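PDB 7BTX: MDM10 isoform 1 from Saccharomyces cerevisiae, which forms a component of the ERMES complex tethering the endoplasmic reticulum to mitochondria and takes part in late assembly steps of the outer-membrane TOM translocase. Local coordinates for residues Met5-Leu9 with Met168-Val172; Thr30-Leu35 with Thr291-Lys295; Asn54-Ser58 with Ser70-Tyr75; Arg209-Leu215 with Ser229-Ala235. All blocks are in the same frame, centred on the assembly; numbering follows the deposited sequence.

Contact 1: Met5-Leu9 with Met168-Val172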
loop_
_atom_site.group_PDB
_atom_site.type_symbol
_atom_site.label_atom_id
_atom_site.label_comp_id
_atom_site.label_asym_id
_atom_site.label_seq_id
_atom_site.Cartn_x
_atom_site.Cartn_y
_atom_site.Cartn_z
ATOM N N MET D 5 -2.120 20.132 -19.578
ATOM C CA MET D 5 -2.165 20.170 -21.036
ATOM C C MET D 5 -3.110 21.255 -21.533
ATOM O O MET D 5 -2.954 21.759 -22.649
ATOM C CB MET D 5 -2.584 18.806 -21.578
ATOM C CG MET D 5 -2.133 18.523 -22.992
ATOM S SD MET D 5 -3.226 17.391 -23.867
ATOM C CE MET D 5 -2.663 15.799 -23.297
ATOM N N ASP D 6 -4.094 21.635 -20.716
ATOM C CA ASP D 6 -5.059 22.646 -21.131
ATOM C C ASP D 6 -4.623 24.054 -20.762
ATOM O O ASP D 6 -5.240 25.019 -21.223
ATOM C CB ASP D 6 -6.428 22.356 -20.520
ATOM C CG ASP D 6 -6.857 20.920 -20.709
ATOM O OD1 ASP D 6 -6.816 20.430 -21.857
ATOM O OD2 ASP D 6 -7.241 20.282 -19.710
ATOM N N GLN D 7 -3.592 24.205 -19.931
ATOM C CA GLN D 7 -3.051 25.538 -19.700
ATOM C C GLN D 7 -1.789 25.781 -20.512
ATOM O O GLN D 7 -1.385 26.934 -20.685
ATOM C CB GLN D 7 -2.788 25.772 -18.213
ATOM C CG GLN D 7 -2.073 24.651 -17.493
ATOM C CD GLN D 7 -2.115 24.818 -15.984
ATOM O OE1 GLN D 7 -2.353 25.913 -15.482
ATOM N NE2 GLN D 7 -1.897 23.731 -15.256
ATOM N N VAL D 8 -1.148 24.718 -21.000
ATOM C CA VAL D 8 -0.199 24.865 -22.099
ATOM C C VAL D 8 -0.939 25.292 -23.357
ATOM O O VAL D 8 -0.485 26.172 -24.100
ATOM C CB VAL D 8 0.576 23.548 -22.314
ATOM C CG1 VAL D 8 1.388 23.597 -23.578
ATOM C CG2 VAL D 8 1.490 23.268 -21.154
ATOM N N LEU D 9 -2.111 24.700 -23.587
ATOM C CA LEU D 9 -2.894 24.963 -24.788
ATOM C C LEU D 9 -3.442 26.383 -24.793
ATOM O O LEU D 9 -3.420 27.064 -25.823
ATOM C CB LEU D 9 -4.024 23.945 -24.877
ATOM C CG LEU D 9 -5.133 24.197 -25.879
ATOM C CD1 LEU D 9 -4.577 23.927 -27.227
ATOM C CD2 LEU D 9 -6.310 23.294 -25.606
ATOM N N MET D 168 -4.401 20.090 -34.524
ATOM C CA MET D 168 -4.043 19.689 -33.176
ATOM C C MET D 168 -4.104 18.181 -33.047
ATOM O O MET D 168 -5.033 17.551 -33.544
ATOM C CB MET D 168 -4.976 20.310 -32.149
ATOM C CG MET D 168 -4.563 21.661 -31.645
ATOM S SD MET D 168 -5.519 22.070 -30.189
ATOM C CE MET D 168 -5.403 20.533 -29.291
ATOM N N LEU D 169 -3.115 17.614 -32.372
ATOM C CA LEU D 169 -3.114 16.216 -31.983
ATOM C C LEU D 169 -3.077 16.133 -30.467
ATOM O O LEU D 169 -2.534 17.011 -29.799
ATOM C CB LEU D 169 -1.916 15.474 -32.572
ATOM C CG LEU D 169 -2.118 14.776 -33.908
ATOM C CD1 LEU D 169 -0.803 14.678 -34.629
ATOM C CD2 LEU D 169 -2.684 13.402 -33.678
ATOM N N LYS D 170 -3.669 15.074 -29.921
ATOM C CA LYS D 170 -3.728 14.922 -28.468
ATOM C C LYS D 170 -3.747 13.424 -28.159
ATOM O O LYS D 170 -4.801 12.793 -28.196
ATOM C CB LYS D 170 -4.937 15.611 -27.881
ATOM C CG LYS D 170 -4.679 16.968 -27.277
ATOM C CD LYS D 170 -5.990 17.650 -26.967
ATOM C CE LYS D 170 -5.815 18.811 -26.017
ATOM N NZ LYS D 170 -7.066 19.602 -25.888
ATOM N N GLY D 171 -2.581 12.878 -27.843
ATOM C CA GLY D 171 -2.482 11.495 -27.446
ATOM C C GLY D 171 -2.422 11.332 -25.944
ATOM O O GLY D 171 -1.892 12.164 -25.215
ATOM N N VAL D 172 -3.002 10.230 -25.477
ATOM C CA VAL D 172 -2.963 9.826 -24.076
ATOM C C VAL D 172 -2.782 8.314 -24.061
ATOM O O VAL D 172 -3.550 7.588 -24.697
ATOM C CB VAL D 172 -4.237 10.247 -23.319
ATOM C CG1 VAL D 172 -4.419 9.417 -22.074
ATOM C CG2 VAL D 172 -4.186 11.710 -22.931
#

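Contact 2: Thr30-Leu35 with Thr291-Lys295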
loop_
_atom_site.group_PDB
_atom_site.type_symbol
_atom_site.label_atom_id
_atom_site.label_comp_id
_atom_site.label_asym_id
_atom_site.label_seq_id
_atom_site.Cartn_x
_atom_site.Cartn_y
_atom_site.Cartn_z
ATOM N N THR D 30 -17.872 30.401 -17.938
ATOM C CA THR D 30 -18.114 31.088 -16.681
ATOM C C THR D 30 -19.051 30.282 -15.789
ATOM O O THR D 30 -18.993 30.407 -14.564
ATOM C CB THR D 30 -18.671 32.479 -16.975
ATOM O OG1 THR D 30 -17.904 33.070 -18.028
ATOM C CG2 THR D 30 -18.514 33.379 -15.775
ATOM N N SER D 31 -19.881 29.426 -16.376
ATOM C CA SER D 31 -20.716 28.502 -15.623
ATOM C C SER D 31 -19.987 27.232 -15.212
ATOM O O SER D 31 -20.596 26.376 -14.567
ATOM C CB SER D 31 -21.944 28.117 -16.445
ATOM O OG SER D 31 -22.499 26.899 -15.986
ATOM N N ARG D 32 -18.725 27.067 -15.594
ATOM C CA ARG D 32 -17.922 25.955 -15.109
ATOM C C ARG D 32 -16.830 26.400 -14.154
ATOM O O ARG D 32 -16.374 25.598 -13.334
ATOM C CB ARG D 32 -17.289 25.199 -16.279
ATOM C CG ARG D 32 -18.293 24.610 -17.241
ATOM C CD ARG D 32 -17.641 23.611 -18.178
ATOM N NE ARG D 32 -16.359 24.084 -18.694
ATOM C CZ ARG D 32 -16.161 24.504 -19.940
ATOM N NH1 ARG D 32 -17.167 24.522 -20.801
ATOM N NH2 ARG D 32 -14.963 24.919 -20.322
ATOM N N THR D 33 -16.409 27.654 -14.246
ATOM C CA THR D 33 -15.453 28.238 -13.323
ATOM C C THR D 33 -16.131 28.615 -12.013
ATOM O O THR D 33 -15.547 28.455 -10.936
ATOM C CB THR D 33 -14.801 29.457 -13.985
ATOM O OG1 THR D 33 -14.079 29.029 -15.145
ATOM C CG2 THR D 33 -13.837 30.168 -13.054
ATOM N N LEU D 34 -17.387 29.051 -12.082
ATOM C CA LEU D 34 -18.088 29.517 -10.897
ATOM C C LEU D 34 -18.865 28.424 -10.186
ATOM O O LEU D 34 -19.201 28.597 -9.011
ATOM C CB LEU D 34 -19.025 30.666 -11.267
ATOM C CG LEU D 34 -18.250 31.936 -11.591
ATOM C CD1 LEU D 34 -19.101 33.061 -12.104
ATOM C CD2 LEU D 34 -17.615 32.364 -10.333
ATOM N N LEU D 35 -19.145 27.303 -10.843
ATOM C CA LEU D 35 -20.004 26.289 -10.252
ATOM C C LEU D 35 -19.284 24.976 -10.009
ATOM O O LEU D 35 -19.405 24.398 -8.925
ATOM C CB LEU D 35 -21.210 26.023 -11.153
ATOM C CG LEU D 35 -22.049 27.196 -11.638
ATOM C CD1 LEU D 35 -23.178 26.654 -12.446
ATOM C CD2 LEU D 35 -22.554 28.048 -10.535
ATOM N N THR D 291 -18.115 38.281 -8.443
ATOM C CA THR D 291 -18.796 37.747 -9.611
ATOM C C THR D 291 -19.978 36.906 -9.102
ATOM O O THR D 291 -20.094 36.689 -7.885
ATOM C CB THR D 291 -17.774 36.980 -10.456
ATOM O OG1 THR D 291 -16.567 37.742 -10.537
ATOM C CG2 THR D 291 -18.237 36.799 -11.899
ATOM N N PHE D 292 -20.853 36.457 -10.004
ATOM C CA PHE D 292 -22.041 35.703 -9.618
ATOM C C PHE D 292 -22.529 34.836 -10.774
ATOM O O PHE D 292 -22.352 35.206 -11.937
ATOM C CB PHE D 292 -23.135 36.662 -9.153
ATOM C CG PHE D 292 -24.426 35.989 -8.807
ATOM C CD1 PHE D 292 -24.515 35.168 -7.701
ATOM C CD2 PHE D 292 -25.551 36.173 -9.593
ATOM C CE1 PHE D 292 -25.702 34.545 -7.381
ATOM C CE2 PHE D 292 -26.742 35.553 -9.280
ATOM C CZ PHE D 292 -26.817 34.740 -8.173
ATOM N N CYS D 293 -23.134 33.682 -10.481
ATOM C CA CYS D 293 -23.625 32.780 -11.528
ATOM C C CYS D 293 -24.777 31.959 -10.953
ATOM O O CYS D 293 -24.597 31.208 -9.996
ATOM C CB CYS D 293 -22.525 31.872 -12.047
ATOM S SG CYS D 293 -23.046 30.699 -13.308
ATOM N N ALA D 294 -25.952 32.088 -11.565
ATOM C CA ALA D 294 -27.135 31.359 -11.114
ATOM C C ALA D 294 -27.672 30.482 -12.245
ATOM O O ALA D 294 -28.502 30.887 -13.057
ATOM C CB ALA D 294 -28.195 32.330 -10.618
ATOM N N LYS D 295 -27.197 29.246 -12.280
ATOM C CA LYS D 295 -27.658 28.313 -13.300
ATOM C C LYS D 295 -28.962 27.663 -12.873
ATOM O O LYS D 295 -29.037 27.054 -11.805
ATOM C CB LYS D 295 -26.609 27.242 -13.562
ATOM C CG LYS D 295 -27.120 26.095 -14.402
ATOM C CD LYS D 295 -25.997 25.253 -14.948
ATOM C CE LYS D 295 -25.538 24.239 -13.934
ATOM N NZ LYS D 295 -24.493 23.341 -14.491
#

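Contact 3: Asn54-Ser58 with Ser70-Tyr75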
loop_
_atom_site.group_PDB
_atom_site.type_symbol
_atom_site.label_atom_id
_atom_site.label_comp_id
_atom_site.label_asym_id
_atom_site.label_seq_id
_atom_site.Cartn_x
_atom_site.Cartn_y
_atom_site.Cartn_z
ATOM N N ASN D 54 13.836 23.053 -21.962
ATOM C CA ASN D 54 12.603 22.557 -22.557
ATOM C C ASN D 54 11.991 21.416 -21.759
ATOM O O ASN D 54 11.260 20.603 -22.322
ATOM C CB ASN D 54 12.853 22.112 -23.995
ATOM C CG ASN D 54 13.164 23.268 -24.911
ATOM O OD1 ASN D 54 12.526 24.313 -24.843
ATOM N ND2 ASN D 54 14.150 23.090 -25.770
ATOM N N THR D 55 12.262 21.340 -20.462
ATOM C CA THR D 55 11.857 20.192 -19.666
ATOM C C THR D 55 11.472 20.658 -18.272
ATOM O O THR D 55 12.169 21.484 -17.682
ATOM C CB THR D 55 12.987 19.157 -19.613
ATOM O OG1 THR D 55 13.242 18.659 -20.928
ATOM C CG2 THR D 55 12.636 18.000 -18.760
ATOM N N PHE D 56 10.352 20.149 -17.764
ATOM C CA PHE D 56 9.818 20.511 -16.462
ATOM C C PHE D 56 9.646 19.258 -15.624
ATOM O O PHE D 56 9.265 18.205 -16.138
ATOM C CB PHE D 56 8.461 21.223 -16.570
ATOM C CG PHE D 56 8.446 22.368 -17.532
ATOM C CD1 PHE D 56 8.695 23.653 -17.095
ATOM C CD2 PHE D 56 8.158 22.165 -18.874
ATOM C CE1 PHE D 56 8.683 24.708 -17.981
ATOM C CE2 PHE D 56 8.157 23.210 -19.757
ATOM C CZ PHE D 56 8.413 24.482 -19.313
ATOM N N ASN D 57 9.911 19.383 -14.333
ATOM C CA ASN D 57 9.689 18.323 -13.369
ATOM C C ASN D 57 8.621 18.720 -12.372
ATOM O O ASN D 57 8.608 19.847 -11.880
ATOM C CB ASN D 57 10.974 17.973 -12.630
ATOM C CG ASN D 57 11.742 16.885 -13.308
ATOM O OD1 ASN D 57 11.201 15.823 -13.580
ATOM N ND2 ASN D 57 12.991 17.148 -13.623
ATOM N N SER D 58 7.734 17.781 -12.080
ATOM C CA SER D 58 6.715 17.927 -11.060
ATOM C C SER D 58 6.856 16.796 -10.056
ATOM O O SER D 58 7.432 15.751 -10.352
ATOM C CB SER D 58 5.315 17.916 -11.674
ATOM O OG SER D 58 4.312 17.984 -10.678
ATOM N N SER D 70 6.291 13.689 -12.505
ATOM C CA SER D 70 6.087 13.776 -13.940
ATOM C C SER D 70 7.259 14.503 -14.577
ATOM O O SER D 70 7.848 15.399 -13.975
ATOM C CB SER D 70 4.779 14.493 -14.273
ATOM O OG SER D 70 4.958 15.892 -14.280
ATOM N N LEU D 71 7.590 14.102 -15.800
ATOM C CA LEU D 71 8.596 14.768 -16.617
ATOM C C LEU D 71 7.912 15.288 -17.865
ATOM O O LEU D 71 7.444 14.500 -18.688
ATOM C CB LEU D 71 9.729 13.820 -17.001
ATOM C CG LEU D 71 10.973 14.364 -17.689
ATOM C CD1 LEU D 71 11.801 15.105 -16.709
ATOM C CD2 LEU D 71 11.767 13.222 -18.255
ATOM N N SER D 72 7.863 16.601 -18.012
ATOM C CA SER D 72 7.228 17.231 -19.153
ATOM C C SER D 72 8.285 17.690 -20.141
ATOM O O SER D 72 9.390 18.063 -19.760
ATOM C CB SER D 72 6.382 18.424 -18.718
ATOM O OG SER D 72 5.354 18.017 -17.839
ATOM N N TYR D 73 7.943 17.641 -21.420
ATOM C CA TYR D 73 8.733 18.262 -22.472
ATOM C C TYR D 73 7.841 19.296 -23.129
ATOM O O TYR D 73 6.660 19.031 -23.350
ATOM C CB TYR D 73 9.221 17.231 -23.492
ATOM C CG TYR D 73 9.969 17.838 -24.650
ATOM C CD1 TYR D 73 11.280 18.242 -24.507
ATOM C CD2 TYR D 73 9.362 18.010 -25.885
ATOM C CE1 TYR D 73 11.965 18.806 -25.549
ATOM C CE2 TYR D 73 10.043 18.577 -26.934
ATOM C CZ TYR D 73 11.344 18.971 -26.758
ATOM O OH TYR D 73 12.039 19.534 -27.796
ATOM N N LEU D 74 8.380 20.472 -23.422
ATOM C CA LEU D 74 7.595 21.530 -24.047
ATOM C C LEU D 74 8.505 22.399 -24.898
ATOM O O LEU D 74 9.357 23.118 -24.372
ATOM C CB LEU D 74 6.864 22.368 -23.000
ATOM C CG LEU D 74 6.228 23.675 -23.469
ATOM C CD1 LEU D 74 5.047 23.402 -24.360
ATOM C CD2 LEU D 74 5.806 24.496 -22.285
ATOM N N TYR D 75 8.317 22.335 -26.210
ATOM C CA TYR D 75 9.020 23.182 -27.160
ATOM C C TYR D 75 7.980 23.863 -28.033
ATOM O O TYR D 75 6.999 23.231 -28.430
ATOM C CB TYR D 75 9.990 22.361 -28.008
ATOM C CG TYR D 75 10.496 23.095 -29.219
ATOM C CD1 TYR D 75 11.336 24.188 -29.087
ATOM C CD2 TYR D 75 10.122 22.704 -30.494
ATOM C CE1 TYR D 75 11.793 24.870 -30.189
ATOM C CE2 TYR D 75 10.574 23.380 -31.604
ATOM C CZ TYR D 75 11.410 24.462 -31.445
ATOM O OH TYR D 75 11.864 25.138 -32.551
#

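Contact 4: Arg209-Leu215 with Ser229-Ala235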
loop_
_atom_site.group_PDB
_atom_site.type_symbol
_atom_site.label_atom_id
_atom_site.label_comp_id
_atom_site.label_asym_id
_atom_site.label_seq_id
_atom_site.Cartn_x
_atom_site.Cartn_y
_atom_site.Cartn_z
ATOM N N ARG D 209 -18.022 21.077 -34.570
ATOM C CA ARG D 209 -18.495 22.171 -33.739
ATOM C C ARG D 209 -18.581 23.409 -34.605
ATOM O O ARG D 209 -17.889 23.513 -35.615
ATOM C CB ARG D 209 -17.573 22.476 -32.556
ATOM C CG ARG D 209 -17.445 21.408 -31.503
ATOM C CD ARG D 209 -16.576 21.944 -30.383
ATOM N NE ARG D 209 -15.884 20.896 -29.646
ATOM C CZ ARG D 209 -14.647 21.014 -29.180
ATOM N NH1 ARG D 209 -14.086 20.014 -28.518
ATOM N NH2 ARG D 209 -13.970 22.131 -29.385
ATOM N N VAL D 210 -19.422 24.349 -34.195
ATOM C CA VAL D 210 -19.533 25.636 -34.871
ATOM C C VAL D 210 -20.064 26.625 -33.849
ATOM O O VAL D 210 -20.809 26.249 -32.943
ATOM C CB VAL D 210 -20.416 25.539 -36.136
ATOM C CG1 VAL D 210 -21.843 25.143 -35.807
ATOM C CG2 VAL D 210 -20.373 26.824 -36.959
ATOM N N LEU D 211 -19.623 27.872 -33.925
ATOM C CA LEU D 211 -20.110 28.928 -33.053
ATOM C C LEU D 211 -20.232 30.195 -33.881
ATOM O O LEU D 211 -19.245 30.906 -34.083
ATOM C CB LEU D 211 -19.180 29.118 -31.857
ATOM C CG LEU D 211 -19.610 30.023 -30.701
ATOM C CD1 LEU D 211 -19.149 29.424 -29.406
ATOM C CD2 LEU D 211 -19.016 31.410 -30.826
ATOM N N HIS D 212 -21.437 30.469 -34.363
ATOM C CA HIS D 212 -21.676 31.584 -35.271
ATOM C C HIS D 212 -21.989 32.820 -34.441
ATOM O O HIS D 212 -23.090 32.982 -33.924
ATOM C CB HIS D 212 -22.801 31.263 -36.243
ATOM C CG HIS D 212 -22.893 32.220 -37.387
ATOM N ND1 HIS D 212 -22.603 31.857 -38.683
ATOM C CD2 HIS D 212 -23.243 33.526 -37.432
ATOM C CE1 HIS D 212 -22.768 32.899 -39.477
ATOM N NE2 HIS D 212 -23.157 33.925 -38.742
ATOM N N ASN D 213 -21.009 33.702 -34.329
ATOM C CA ASN D 213 -21.217 34.968 -33.652
ATOM C C ASN D 213 -22.038 35.911 -34.527
ATOM O O ASN D 213 -21.828 36.013 -35.738
ATOM C CB ASN D 213 -19.870 35.597 -33.309
ATOM C CG ASN D 213 -19.990 36.742 -32.335
ATOM O OD1 ASN D 213 -21.046 36.968 -31.752
ATOM N ND2 ASN D 213 -18.900 37.473 -32.146
ATOM N N PHE D 214 -22.993 36.592 -33.904
ATOM C CA PHE D 214 -23.780 37.646 -34.534
ATOM C C PHE D 214 -23.400 38.988 -33.914
ATOM O O PHE D 214 -22.496 39.071 -33.079
ATOM C CB PHE D 214 -25.284 37.399 -34.375
ATOM C CG PHE D 214 -25.770 36.120 -34.990
ATOM C CD1 PHE D 214 -25.957 36.020 -36.355
ATOM C CD2 PHE D 214 -26.077 35.029 -34.197
ATOM C CE1 PHE D 214 -26.422 34.844 -36.921
ATOM C CE2 PHE D 214 -26.540 33.852 -34.754
ATOM C CZ PHE D 214 -26.712 33.760 -36.116
ATOM N N LEU D 215 -24.113 40.034 -34.336
ATOM C CA LEU D 215 -23.973 41.413 -33.836
ATOM C C LEU D 215 -22.549 41.973 -33.862
ATOM O O LEU D 215 -22.074 42.525 -32.868
ATOM C CB LEU D 215 -24.531 41.523 -32.413
ATOM C CG LEU D 215 -26.050 41.427 -32.283
ATOM C CD1 LEU D 215 -26.470 41.420 -30.824
ATOM C CD2 LEU D 215 -26.706 42.581 -33.018
ATOM N N SER D 229 -22.782 44.132 -27.185
ATOM C CA SER D 229 -23.815 43.110 -27.134
ATOM C C SER D 229 -23.508 42.097 -28.224
ATOM O O SER D 229 -23.394 42.461 -29.395
ATOM C CB SER D 229 -25.226 43.682 -27.336
ATOM O OG SER D 229 -25.497 44.786 -26.488
ATOM N N SER D 230 -23.381 40.829 -27.840
ATOM C CA SER D 230 -22.968 39.822 -28.808
ATOM C C SER D 230 -23.718 38.511 -28.630
ATOM O O SER D 230 -23.297 37.649 -27.857
ATOM C CB SER D 230 -21.463 39.579 -28.702
ATOM O OG SER D 230 -21.181 38.561 -27.759
ATOM N N LEU D 231 -24.820 38.342 -29.354
ATOM C CA LEU D 231 -25.561 37.093 -29.293
ATOM C C LEU D 231 -24.872 36.043 -30.149
ATOM O O LEU D 231 -24.990 36.066 -31.374
ATOM C CB LEU D 231 -27.010 37.305 -29.745
ATOM C CG LEU D 231 -28.055 36.202 -29.540
ATOM C CD1 LEU D 231 -29.394 36.847 -29.266
ATOM C CD2 LEU D 231 -28.194 35.276 -30.739
ATOM N N SER D 232 -24.152 35.124 -29.523
ATOM C CA SER D 232 -23.590 34.003 -30.253
ATOM C C SER D 232 -24.615 32.885 -30.389
ATOM O O SER D 232 -25.724 32.957 -29.860
ATOM C CB SER D 232 -22.343 33.487 -29.556
ATOM O OG SER D 232 -22.077 32.168 -29.971
ATOM N N LEU D 233 -24.227 31.833 -31.108
ATOM C CA LEU D 233 -25.080 30.667 -31.307
ATOM C C LEU D 233 -24.209 29.493 -31.726
ATOM O O LEU D 233 -23.481 29.584 -32.715
ATOM C CB LEU D 233 -26.153 30.945 -32.363
ATOM C CG LEU D 233 -27.407 30.064 -32.450
ATOM C CD1 LEU D 233 -28.534 30.890 -33.041
ATOM C CD2 LEU D 233 -27.238 28.776 -33.248
ATOM N N GLY D 234 -24.287 28.384 -31.007
ATOM C CA GLY D 234 -23.411 27.273 -31.298
ATOM C C GLY D 234 -24.112 25.943 -31.443
ATOM O O GLY D 234 -25.278 25.808 -31.072
ATOM N N ALA D 235 -23.414 24.957 -31.990
ATOM C CA ALA D 235 -23.937 23.607 -32.101
ATOM C C ALA D 235 -22.779 22.615 -32.077
ATOM O O ALA D 235 -21.620 22.982 -32.262
ATOM C CB ALA D 235 -24.773 23.470 -33.366
#

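Contact 1: Met5-Leu9 with Met168-Val172
Met168 meets Leu9 where the N-terminal helix 5-16 lies against the inner wall of the beta barrel, as in the VDAC and Tom40 type of outer-membrane barrel. The segment axes run 12.2 Å apart and nearly antiparallel, at 165°, so the gap is bridged mainly by side chains; no hydrogen bond crosses it. Met168 is extended as far as its sulfur and then turns (chi3 46°), presenting SD to Leu9 CD1 at 3.6 Å, the two side chains crossing at about a right angle. Leu169, next in sequence, faces the other side of the wall and packs on Leu182 and Cys184 of strand 179-189.

Lys170 points to the helix again, its chain extended beyond CG. Its aliphatic part runs past the sulfur of Met5, with Lys170 CG and CE each 3.7 Å from Met5 SD. Its ammonium end has unlike neighbours: Lys170 NZ is 3.8 Å from Leu9 CD2 and 4.1 Å from Asp6 OD1. The second distance is too long for a salt bridge, yet the carboxylate may still ease the cost of a charge placed beside apolar groups.

Gly171 contributes only backbone, its O lying 4.2 Å from Met5 CE. The helix also covers the adjoining strand 152-162, where Met5 touches Glu154 and Met156, and Leu9 touches Ile158. Val172 closes the contact: Met5 bends at chi3 (-82°), and its CE methyl comes within 4.4 Å of Val172 CG2.

Contact 2: Thr30-Leu35 with Thr291-Lys295
Leu34 and Cys293 form the closest CA approach, 6.5 Å between their CA atoms, where the short turn of helix at 30-33 and the loop that follows it rest on strand 292-297 of the barrel wall. This is helix-on-sheet packing inside a mitochondrial outer-membrane beta barrel, and no hydrogen bond joins the two segments. The helical turn supplies its own backbone bond, Leu34 N to Thr30 O at 3.3 Å. The CB atoms of Ser31, Leu34 and Leu35 point to the strand. On the strand, the alternation of residues turns Thr291, Cys293 and Lys295 to the helix, while the CB atoms of Phe292 and Ala294 point away from it.

Cys293 is the centre of the packing. Its SG, set anti to the backbone N (chi1 179°), lies against Leu35 and the start of the helical turn, 3.9 Å from Leu35 CD2 and 4.0 Å from Ser31 CA. Its CB meets the other leucine, with Leu34 CD1 at 3.6 Å. The same Leu34 CD1 also reaches Thr291 CG2 at 3.8 Å, the two side chains crossing at about a right angle.

The turn is also held by bonds to its carbonyls, Lys428 NZ to Leu35 O and Lys417 NZ to Thr33 O, which join it to strands 426-434 and 413-420 as well. At the far end the side chain of Lys295 bends at chi3 (83°) and folds over one methyl of Leu35, so that Leu35 CD1 lies 3.7 Å from both Lys295 CB and Lys295 CE.

Contact 3: Asn54-Ser58 with Ser70-Tyr75
Phe56 and Ser72 pair at the tight centre of this antiparallel contact, joined by two backbone bonds. Ser72 N to Phe56 O is the shorter and straighter, 2.8 Å with 172° at the hydrogen and the donor in the carbonyl plane; Phe56 N to Ser72 O measures 3.0 Å, its donor standing above the carbonyl plane. Ser58 and Ser70 form the next hydrogen-bonded pair, and Leu74 N reaches Asn54 O at 3.1 Å to extend the bonding beyond the last bridge.

The side chains of Phe56, Ser58, Ser70, Ser72 and Leu74 share one closely filled face. The Phe56 ring, its CG anti to the carbonyl carbon (chi1 -51°), turns an edge to its neighbour, and Leu74 CB lies in the ring plane 3.6 Å from Phe56 CE2. Ser72 OG bonds to Arg145 NE of strand 140-147, so this serine hydroxyl is committed to the next strand.

On the other face Thr55, Asn57 and Leu71 are buried too. Leu71 CD1 meets Thr55 CG2 at 3.6 Å, Asn57 lies beside Leu71, and Leu71 also packs on a polar side chain of another protein chain in the assembly. The loose, solvent side is the tyrosine end. Exposed Tyr73 brings CE1 to 3.8 Å from Asn54 CB, with Thr55 OG1 at the ring edge. Exposed Tyr75, with Asn54 OD1 at its ring edge, is covered still less.

Strands 55-62 and 68-76 thus make a beta hairpin, the repeating up-and-down element of an antiparallel barrel wall.

Contact 4: Arg209-Leu215 with Ser229-Ala235
Phe214 carries its CG anti to the carbonyl carbon (chi1 -61°), which lays the ring alongside Leu231, the two side chains pointing the same way with Phe214 CD2 4.1 Å from Leu231 CD2. Leu211 instead has CG opposite its backbone N (chi1 -171°), which sets the isobutyl end, CG and CD2, beside Ser232 OG.

Phe214 presents its edge to segment 229-235: Leu231 O lies in the ring plane and Leu233 CB is 3.8 Å from Phe214 CE2. One face of the ring is taken by His212 CD2 of its own segment.

The backbones are antiparallel but regular only at one end. Val210 and Ala235 form a hydrogen-bonded pair, with Val210 N to Ala235 O at 3.2 Å and Ala235 N to Val210 O at 3.1 Å; His212 N to Leu233 O (2.8 Å) and Phe214 N to Leu231 O (3.3 Å) continue the pairing past the end of strand 209-211. Arg209 turns to the preceding strand, where it makes a salt bridge with Glu196.

Backbone bonds therefore set the register of the two segments, while carbon contacts join Phe214 to Leu231 and Leu233, and Leu215 lies on the backbone of 229-231.

The four contacts sample one barrel from inside and along its wall. Contacts 1 and 2 place successive helices, 5-16 and 30-33, on the inner surface, on opposite sides of the chain's centre, with contact centres 25 Å apart. Contacts 3 and 4 are pairings within the wall, 37 Å apart between centres. Contacts 1 and 3 touch directly: Val8 CG1 packs on Leu74 CD1 at 3.7 Å, so the helix of contact 1 also meets the hairpin of contact 3. Contacts 2 and 4 share a sheet and come within about 9 Å at their nearest atoms. Along the chain, contact 1 encloses contact 3, and contact 2 encloses contacts 3 and 4.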